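Local atomic coordinates of mandelate racemase/muconate lactonizing enzyme family protein (Sorangium cellulosum, PDB entry 3S5S), a protein that belongs to the mandelate racemase/muconate lactonizing enzyme family, pairing an N-terminal alpha+beta capping domain with a C-terminal modified TIM barrel. Residues A14-L19 against Q30-N35; G50-L55 against R104-T109. One frame throughout, in Å; residues are numbered along the deposited sequence.

Contact 1. Residues A14-L19 against Q30-N35; sequences ALDIPL and QERAAN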
ATOM      1  N   ALA A  14     -18.310  20.599 -14.777  1.00 32.02           N
ATOM      2  CA  ALA A  14     -18.894  21.151 -13.563  1.00 32.45           C
ATOM      3  C   ALA A  14     -19.785  20.104 -12.867  1.00 31.92           C
ATOM      4  O   ALA A  14     -20.625  19.465 -13.517  1.00 32.55           O
ATOM      5  CB  ALA A  14     -19.687  22.379 -13.892  1.00 32.30           C
ATOM      6  N   LEU A  15     -19.570  19.912 -11.570  1.00 30.53           N
ATOM      7  CA  LEU A  15     -20.456  19.067 -10.743  1.00 30.51           C
ATOM      8  C   LEU A  15     -21.000  19.920  -9.572  1.00 31.03           C
ATOM      9  O   LEU A  15     -20.468  19.884  -8.448  1.00 30.48           O
ATOM     10  CB  LEU A  15     -19.752  17.775 -10.258  1.00 27.74           C
ATOM     11  CG  LEU A  15     -20.651  16.818  -9.433  1.00 29.29           C
ATOM     12  CD1 LEU A  15     -21.988  16.478 -10.146  1.00 31.14           C
ATOM     13  CD2 LEU A  15     -19.951  15.518  -8.977  1.00 24.28           C
ATOM     14  N   ASP A  16     -22.008  20.722  -9.869  1.00 31.63           N
ATOM     15  CA  ASP A  16     -22.567  21.631  -8.892  1.00 34.09           C
ATOM     16  C   ASP A  16     -23.835  21.029  -8.290  1.00 34.95           C
ATOM     17  O   ASP A  16     -24.881  20.959  -8.962  1.00 35.91           O
ATOM     18  CB  ASP A  16     -22.927  22.985  -9.537  1.00 35.57           C
ATOM     19  CG  ASP A  16     -21.692  23.765 -10.023  1.00 36.80           C
ATOM     20  OD1 ASP A  16     -20.634  23.686  -9.368  1.00 33.14           O
ATOM     21  OD2 ASP A  16     -21.782  24.466 -11.067  1.00 39.45           O
ATOM     22  N   ILE A  17     -23.744  20.626  -7.026  1.00 34.58           N
ATOM     23  CA  ILE A  17     -24.895  20.105  -6.293  1.00 35.05           C
ATOM     24  C   ILE A  17     -25.296  20.963  -5.091  1.00 36.53           C
ATOM     25  O   ILE A  17     -24.455  21.238  -4.218  1.00 36.72           O
ATOM     26  CB  ILE A  17     -24.632  18.704  -5.808  1.00 33.04           C
ATOM     27  CG1 ILE A  17     -23.948  17.891  -6.907  1.00 31.12           C
ATOM     28  CG2 ILE A  17     -25.961  18.057  -5.388  1.00 34.70           C
ATOM     29  CD1 ILE A  17     -23.404  16.544  -6.454  1.00 29.88           C
ATOM     30  N   PRO A  18     -26.575  21.356  -5.016  1.00 38.09           N
ATOM     31  CA  PRO A  18     -27.039  22.129  -3.890  1.00 40.39           C
ATOM     32  C   PRO A  18     -26.916  21.375  -2.554  1.00 40.84           C
ATOM     33  O   PRO A  18     -27.092  20.149  -2.497  1.00 39.55           O
ATOM     34  CB  PRO A  18     -28.522  22.377  -4.221  1.00 42.22           C
ATOM     35  CG  PRO A  18     -28.689  22.048  -5.635  1.00 40.03           C
ATOM     36  CD  PRO A  18     -27.677  21.015  -5.929  1.00 38.98           C
ATOM     37  N   LEU A  19     -26.555  22.119  -1.510  1.00 43.23           N
ATOM     38  CA  LEU A  19     -26.618  21.678  -0.125  1.00 45.34           C
ATOM     39  C   LEU A  19     -27.968  22.173   0.399  1.00 49.56           C
ATOM     40  O   LEU A  19     -28.428  23.249  -0.031  1.00 51.48           O
ATOM     41  CB  LEU A  19     -25.457  22.290   0.666  1.00 44.67           C
ATOM     42  CG  LEU A  19     -24.033  21.900   0.184  1.00 43.34           C
ATOM     43  CD1 LEU A  19     -22.929  22.615   0.926  1.00 40.97           C
ATOM     44  CD2 LEU A  19     -23.806  20.411   0.294  1.00 39.18           C
ATOM     45  N   GLN A  30     -19.662  26.231   2.644  1.00 59.63           N
ATOM     46  CA  GLN A  30     -19.882  25.785   1.275  1.00 57.04           C
ATOM     47  C   GLN A  30     -21.442  25.748   1.070  1.00 56.39           C
ATOM     48  O   GLN A  30     -22.104  24.999   1.776  1.00 55.73           O
ATOM     49  CB  GLN A  30     -19.198  24.398   1.181  1.00 55.13           C
ATOM     50  CG  GLN A  30     -19.125  23.689  -0.172  1.00 53.45           C
ATOM     51  CD  GLN A  30     -17.875  23.995  -1.014  1.00 52.59           C
ATOM     52  OE1 GLN A  30     -17.482  23.166  -1.831  1.00 50.12           O
ATOM     53  NE2 GLN A  30     -17.288  25.190  -0.859  1.00 53.59           N
ATOM     54  N   GLU A  31     -22.027  26.555   0.160  1.00 55.86           N
ATOM     55  CA  GLU A  31     -23.524  26.608  -0.063  1.00 55.20           C
ATOM     56  C   GLU A  31     -24.013  25.811  -1.295  1.00 52.33           C
ATOM     57  O   GLU A  31     -25.217  25.774  -1.619  1.00 52.87           O
ATOM     58  CB  GLU A  31     -24.023  28.064  -0.171  1.00 58.72           C
ATOM     59  CG  GLU A  31     -25.460  28.321   0.360  1.00 62.91           C
ATOM     60  CD  GLU A  31     -26.519  28.723  -0.719  1.00 66.66           C
ATOM     61  OE1 GLU A  31     -26.891  29.921  -0.772  1.00 65.82           O
ATOM     62  OE2 GLU A  31     -26.992  27.839  -1.486  1.00 66.51           O
ATOM     63  N   ARG A  32     -23.048  25.207  -1.976  1.00 47.67           N
ATOM     64  CA  ARG A  32     -23.226  24.463  -3.194  1.00 44.65           C
ATOM     65  C   ARG A  32     -22.024  23.571  -3.037  1.00 41.12           C
ATOM     66  O   ARG A  32     -21.001  24.016  -2.540  1.00 40.66           O
ATOM     67  CB  ARG A  32     -22.933  25.370  -4.381  1.00 46.29           C
ATOM     68  CG  ARG A  32     -23.745  25.181  -5.659  1.00 47.58           C
ATOM     69  CD  ARG A  32     -22.915  25.571  -6.901  1.00 46.45           C
ATOM     70  NE  ARG A  32     -22.057  26.733  -6.671  1.00 50.39           N
ATOM     71  CZ  ARG A  32     -20.965  27.049  -7.378  1.00 49.05           C
ATOM     72  NH1 ARG A  32     -20.538  26.278  -8.380  1.00 44.07           N
ATOM     73  NH2 ARG A  32     -20.271  28.133  -7.046  1.00 49.96           N
ATOM     74  N   ALA A  33     -22.128  22.311  -3.421  1.00 37.63           N
ATOM     75  CA  ALA A  33     -20.938  21.553  -3.624  1.00 33.88           C
ATOM     76  C   ALA A  33     -20.451  21.879  -5.043  1.00 33.49           C
ATOM     77  O   ALA A  33     -21.062  21.447  -6.045  1.00 33.31           O
ATOM     78  CB  ALA A  33     -21.222  20.087  -3.444  1.00 32.85           C
ATOM     79  N   ALA A  34     -19.393  22.697  -5.125  1.00 31.76           N
ATOM     80  CA  ALA A  34     -18.788  23.095  -6.397  1.00 30.72           C
ATOM     81  C   ALA A  34     -17.666  22.088  -6.790  1.00 28.56           C
ATOM     82  O   ALA A  34     -16.462  22.332  -6.636  1.00 28.09           O
ATOM     83  CB  ALA A  34     -18.275  24.582  -6.336  1.00 31.43           C
ATOM     84  N   ASN A  35     -18.102  20.946  -7.305  1.00 26.85           N
ATOM     85  CA  ASN A  35     -17.222  19.849  -7.611  1.00 24.64           C
ATOM     86  C   ASN A  35     -16.996  19.716  -9.138  1.00 24.87           C
ATOM     87  O   ASN A  35     -17.409  20.587  -9.918  1.00 25.16           O
ATOM     88  CB  ASN A  35     -17.773  18.569  -6.979  1.00 22.31           C
ATOM     89  CG  ASN A  35     -17.780  18.632  -5.449  1.00 26.06           C
ATOM     90  OD1 ASN A  35     -17.485  19.678  -4.842  1.00 27.61           O
ATOM     91  ND2 ASN A  35     -18.110  17.498  -4.810  1.00 24.03           N
TER
HETATM   92  O   HOH W   1     -29.265  25.807  -2.057  1.00 30.68           O

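Contact 2. Residues G50-L55 against R104-T109; sequences GEAAPL and RCAIET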
ATOM      1  N   GLY A  50     -14.725   9.854 -12.025  1.00 18.88           N
ATOM      2  CA  GLY A  50     -14.190  10.343 -10.790  1.00 17.39           C
ATOM      3  C   GLY A  50     -14.742  11.703 -10.444  1.00 18.84           C
ATOM      4  O   GLY A  50     -15.329  12.370 -11.290  1.00 20.26           O
ATOM      5  N   GLU A  51     -14.531  12.109  -9.192  1.00 18.86           N
ATOM      6  CA  GLU A  51     -15.072  13.333  -8.620  1.00 19.71           C
ATOM      7  C   GLU A  51     -13.958  14.158  -7.945  1.00 19.85           C
ATOM      8  O   GLU A  51     -13.217  13.665  -7.106  1.00 20.05           O
ATOM      9  CB  GLU A  51     -16.171  12.981  -7.596  1.00 20.31           C
ATOM     10  CG  GLU A  51     -16.581  14.156  -6.699  1.00 22.19           C
ATOM     11  CD  GLU A  51     -17.824  13.892  -5.879  1.00 26.29           C
ATOM     12  OE1 GLU A  51     -18.286  12.722  -5.840  1.00 26.07           O
ATOM     13  OE2 GLU A  51     -18.323  14.870  -5.259  1.00 27.17           O
ATOM     14  N   ALA A  52     -13.830  15.417  -8.337  1.00 20.13           N
ATOM     15  CA  ALA A  52     -13.010  16.374  -7.596  1.00 19.35           C
ATOM     16  C   ALA A  52     -13.932  17.184  -6.691  1.00 19.77           C
ATOM     17  O   ALA A  52     -14.914  17.781  -7.138  1.00 20.74           O
ATOM     18  CB  ALA A  52     -12.226  17.278  -8.555  1.00 18.57           C
ATOM     19  N   ALA A  53     -13.617  17.198  -5.411  1.00 20.52           N
ATOM     20  CA  ALA A  53     -14.431  17.914  -4.436  1.00 22.49           C
ATOM     21  C   ALA A  53     -13.495  18.827  -3.635  1.00 24.15           C
ATOM     22  O   ALA A  53     -13.318  18.640  -2.424  1.00 25.56           O
ATOM     23  CB  ALA A  53     -15.133  16.936  -3.514  1.00 20.42           C
ATOM     24  N   PRO A  54     -12.871  19.794  -4.302  1.00 24.95           N
ATOM     25  CA  PRO A  54     -11.966  20.641  -3.554  1.00 25.61           C
ATOM     26  C   PRO A  54     -12.760  21.462  -2.566  1.00 27.38           C
ATOM     27  O   PRO A  54     -13.920  21.803  -2.815  1.00 28.74           O
ATOM     28  CB  PRO A  54     -11.376  21.561  -4.632  1.00 26.78           C
ATOM     29  CG  PRO A  54     -12.461  21.653  -5.720  1.00 27.29           C
ATOM     30  CD  PRO A  54     -13.003  20.211  -5.719  1.00 25.66           C
ATOM     31  N   LEU A  55     -12.149  21.774  -1.438  1.00 27.71           N
ATOM     32  CA  LEU A  55     -12.844  22.477  -0.393  1.00 28.92           C
ATOM     33  C   LEU A  55     -11.916  23.591   0.031  1.00 30.94           C
ATOM     34  O   LEU A  55     -10.927  23.361   0.739  1.00 30.08           O
ATOM     35  CB  LEU A  55     -13.208  21.535   0.760  1.00 28.09           C
ATOM     36  CG  LEU A  55     -14.064  22.139   1.901  1.00 28.84           C
ATOM     37  CD1 LEU A  55     -15.433  22.618   1.429  1.00 29.45           C
ATOM     38  CD2 LEU A  55     -14.236  21.149   3.020  1.00 25.12           C
ATOM     39  N   ARG A 104      -6.303  15.231  -8.669  1.00 21.98           N
ATOM     40  CA  ARG A 104      -5.566  13.974  -8.798  1.00 21.05           C
ATOM     41  C   ARG A 104      -6.357  12.790  -8.332  1.00 19.69           C
ATOM     42  O   ARG A 104      -6.244  11.698  -8.872  1.00 19.04           O
ATOM     43  CB  ARG A 104      -4.220  14.054  -8.083  1.00 21.75           C
ATOM     44  CG  ARG A 104      -3.228  14.896  -8.897  1.00 21.96           C
ATOM     45  CD  ARG A 104      -1.865  14.848  -8.323  1.00 26.24           C
ATOM     46  NE  ARG A 104      -1.779  15.375  -6.969  1.00 27.37           N
ATOM     47  CZ  ARG A 104      -1.438  14.663  -5.888  1.00 28.10           C
ATOM     48  NH1 ARG A 104      -1.368  15.274  -4.729  1.00 26.50           N
ATOM     49  NH2 ARG A 104      -1.146  13.365  -5.951  1.00 27.93           N
ATOM     50  N   CYS A 105      -7.220  13.031  -7.360  1.00 20.17           N
ATOM     51  CA  CYS A 105      -8.047  11.966  -6.828  1.00 19.52           C
ATOM     52  C   CYS A 105      -9.120  11.637  -7.865  1.00 18.97           C
ATOM     53  O   CYS A 105      -9.329  10.472  -8.164  1.00 20.26           O
ATOM     54  CB  CYS A 105      -8.621  12.348  -5.454  1.00 19.69           C
ATOM     55  SG  CYS A 105      -9.915  11.217  -4.812  1.00 22.46           S
ATOM     56  N   ALA A 106      -9.752  12.654  -8.444  1.00 18.13           N
ATOM     57  CA  ALA A 106     -10.724  12.487  -9.500  1.00 17.47           C
ATOM     58  C   ALA A 106     -10.213  11.590 -10.625  1.00 18.31           C
ATOM     59  O   ALA A 106     -10.930  10.674 -11.080  1.00 17.16           O
ATOM     60  CB  ALA A 106     -11.095  13.845 -10.064  1.00 19.05           C
ATOM     61  N   ILE A 107      -8.971  11.858 -11.053  1.00 18.13           N
ATOM     62  CA  ILE A 107      -8.359  11.190 -12.171  1.00 17.38           C
ATOM     63  C   ILE A 107      -8.036   9.746 -11.813  1.00 17.86           C
ATOM     64  O   ILE A 107      -8.464   8.829 -12.507  1.00 18.03           O
ATOM     65  CB  ILE A 107      -7.094  11.948 -12.658  1.00 17.42           C
ATOM     66  CG1 ILE A 107      -7.504  13.283 -13.318  1.00 16.94           C
ATOM     67  CG2 ILE A 107      -6.334  11.099 -13.576  1.00 16.66           C
ATOM     68  CD1 ILE A 107      -6.396  14.274 -13.655  1.00 18.06           C
ATOM     69  N   GLU A 108      -7.303   9.536 -10.727  1.00 18.51           N
ATOM     70  CA  GLU A 108      -6.996   8.170 -10.279  1.00 18.66           C
ATOM     71  C   GLU A 108      -8.272   7.395  -9.962  1.00 18.01           C
ATOM     72  O   GLU A 108      -8.373   6.196 -10.220  1.00 18.48           O
ATOM     73  CB  GLU A 108      -6.216   8.209  -8.976  1.00 18.61           C
ATOM     74  CG  GLU A 108      -4.849   8.757  -9.036  1.00 18.98           C
ATOM     75  CD  GLU A 108      -4.184   8.554  -7.707  1.00 22.70           C
ATOM     76  OE1 GLU A 108      -4.460   7.513  -7.043  1.00 26.08           O
ATOM     77  OE2 GLU A 108      -3.414   9.427  -7.304  1.00 23.71           O
ATOM     78  N   THR A 109      -9.250   8.068  -9.390  1.00 16.84           N
ATOM     79  CA  THR A 109     -10.518   7.368  -9.173  1.00 17.48           C
ATOM     80  C   THR A 109     -11.190   6.897 -10.483  1.00 16.35           C
ATOM     81  O   THR A 109     -11.611   5.775 -10.556  1.00 16.38           O
ATOM     82  CB  THR A 109     -11.486   8.177  -8.305  1.00 17.70           C
ATOM     83  OG1 THR A 109     -10.847   8.383  -7.041  1.00 19.99           O
ATOM     84  CG2 THR A 109     -12.809   7.422  -8.141  1.00 14.56           C
TER

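Contact 1. Residues A14-L19 against Q30-N35
With CG beside its backbone N (chi1 -66°), Asp-16 leans its carboxylate toward Arg-32, whose chain bends at CD (chi3 -38°) to swing the guanidinium back to meet it. They form a salt bridge of 2.8 Å between Asp-16 OD1 and Arg-32 NH1, although its hydrogen bond is bent and weak. OD1 arrives at the guanidinium edge, near its plane, while the carboxylate is turned steeply against it, at 77°, and OD1 alone bonds, without a two-oxygen fork. Ala-34 CB lies 3.5 Å above one face of the Arg-32 guanidinium, offset toward the rim. From helix 63-72, Gln-63 also donates to Asp-16 OD1, giving that oxygen a second grip.

The backbones form the antiparallel beta hairpin of strands 7-25 and 28-42, part of the sheet in the N-terminal capping domain of this enzyme family. Leu-15 and Asn-35 exchange two N-H...O bonds, each 2.8 Å between the N of one and the O of the other. Ile-17 and Ala-33 form the next hydrogen-bonded pair, its shorter bond running 2.7 Å from Ala-33 N to Ile-17 O. Between them, in the non-hydrogen-bonded pair of Asp-16 with Ala-34, a CA-H...O contact joins Asp-16 CA to Ala-33 O at 3.2 Å.

Leu-15, Ile-17, Ala-33 and Asn-35 share the buried face. There Asn-35 CB rests 3.9 Å from Leu-15 CB, and its amide ND2 turns to Glu-51 and to the backbone oxygen of Val-300. At the other end, Leu-19 lies against the turned backbone of residues 30-32. A water gives a hydrogen bond of 3.1 Å to Glu-31 OE2 and a weak, longer one to Leu-19 O.

Contact 2. Residues G50-L55 against R104-T109
Cys-105 O is held twice by Thr-109, the residue whose methyl meets Gly-50 across the contact. The helical N-H of Thr-109 reaches Cys-105 O at 2.7 Å from N, and the hydroxyl adds a bond of 2.8 Å from OG1 to the same oxygen, coming from above its carbonyl plane. That second bond fixes the rotation of the threonine: with OG1 beside the backbone N (chi1 -60°), CG2 is set toward the strand and lies 4.2 Å from Gly-50 CA.

Gly-50 is what allows the helix so close. Its CA sits 3.3 Å from Ala-106 O in a nearly straight CA-H...O contact, 173° at the hydrogen, and at Gly-50 no strand side chain stands in the way. Ala-106 CB then presses on the strand's main chain, 3.6 Å from Glu-51 C and equally near Ala-52 N. One step on, the two methyls meet, Ala-52 CB to Ala-106 CB at 3.9 Å. Small residues on both sides thus let strand 50-52 and helix residues 104-109 run antiparallel, their axes approaching to 6.0 Å. Glu-51 contributes only backbone here: its CB points away from the helix, and its carboxylate oxygen OE1 is taken by Ser-302 OG and the backbone N of Ala-305.

This is buried helix-on-sheet packing in the alpha+beta capping domain. Strand 47-52 is an outermost strand of the sheet within this chain, beside strand 28-42, whose Val-38 also touches Ala-106, while helix 272-289 covers Cys-105 and Thr-109 through Leu-272, Met-273 and Ile-277.

From the N terminus, strand 7-25 runs out, the chain turns, and strand 28-42 comes back along it: contact 1 closes this short hairpin loop. The chain then reverses again into strand 47-52, and contact 2 closes a longer, mostly helical excursion when helix 101-117 returns to lie on that strand. The two loops follow in series, neither nesting nor crossing. They meet because strands 28-42 and 47-52 are neighbours in one sheet, and Asn-35 ND2 of contact 1 probably bonds to Glu-51 OE2 of contact 2 at 2.7 Å. Through Val-300 and Ser-302, that same pair ties the capping domain to the barrel segment following strand 293-296.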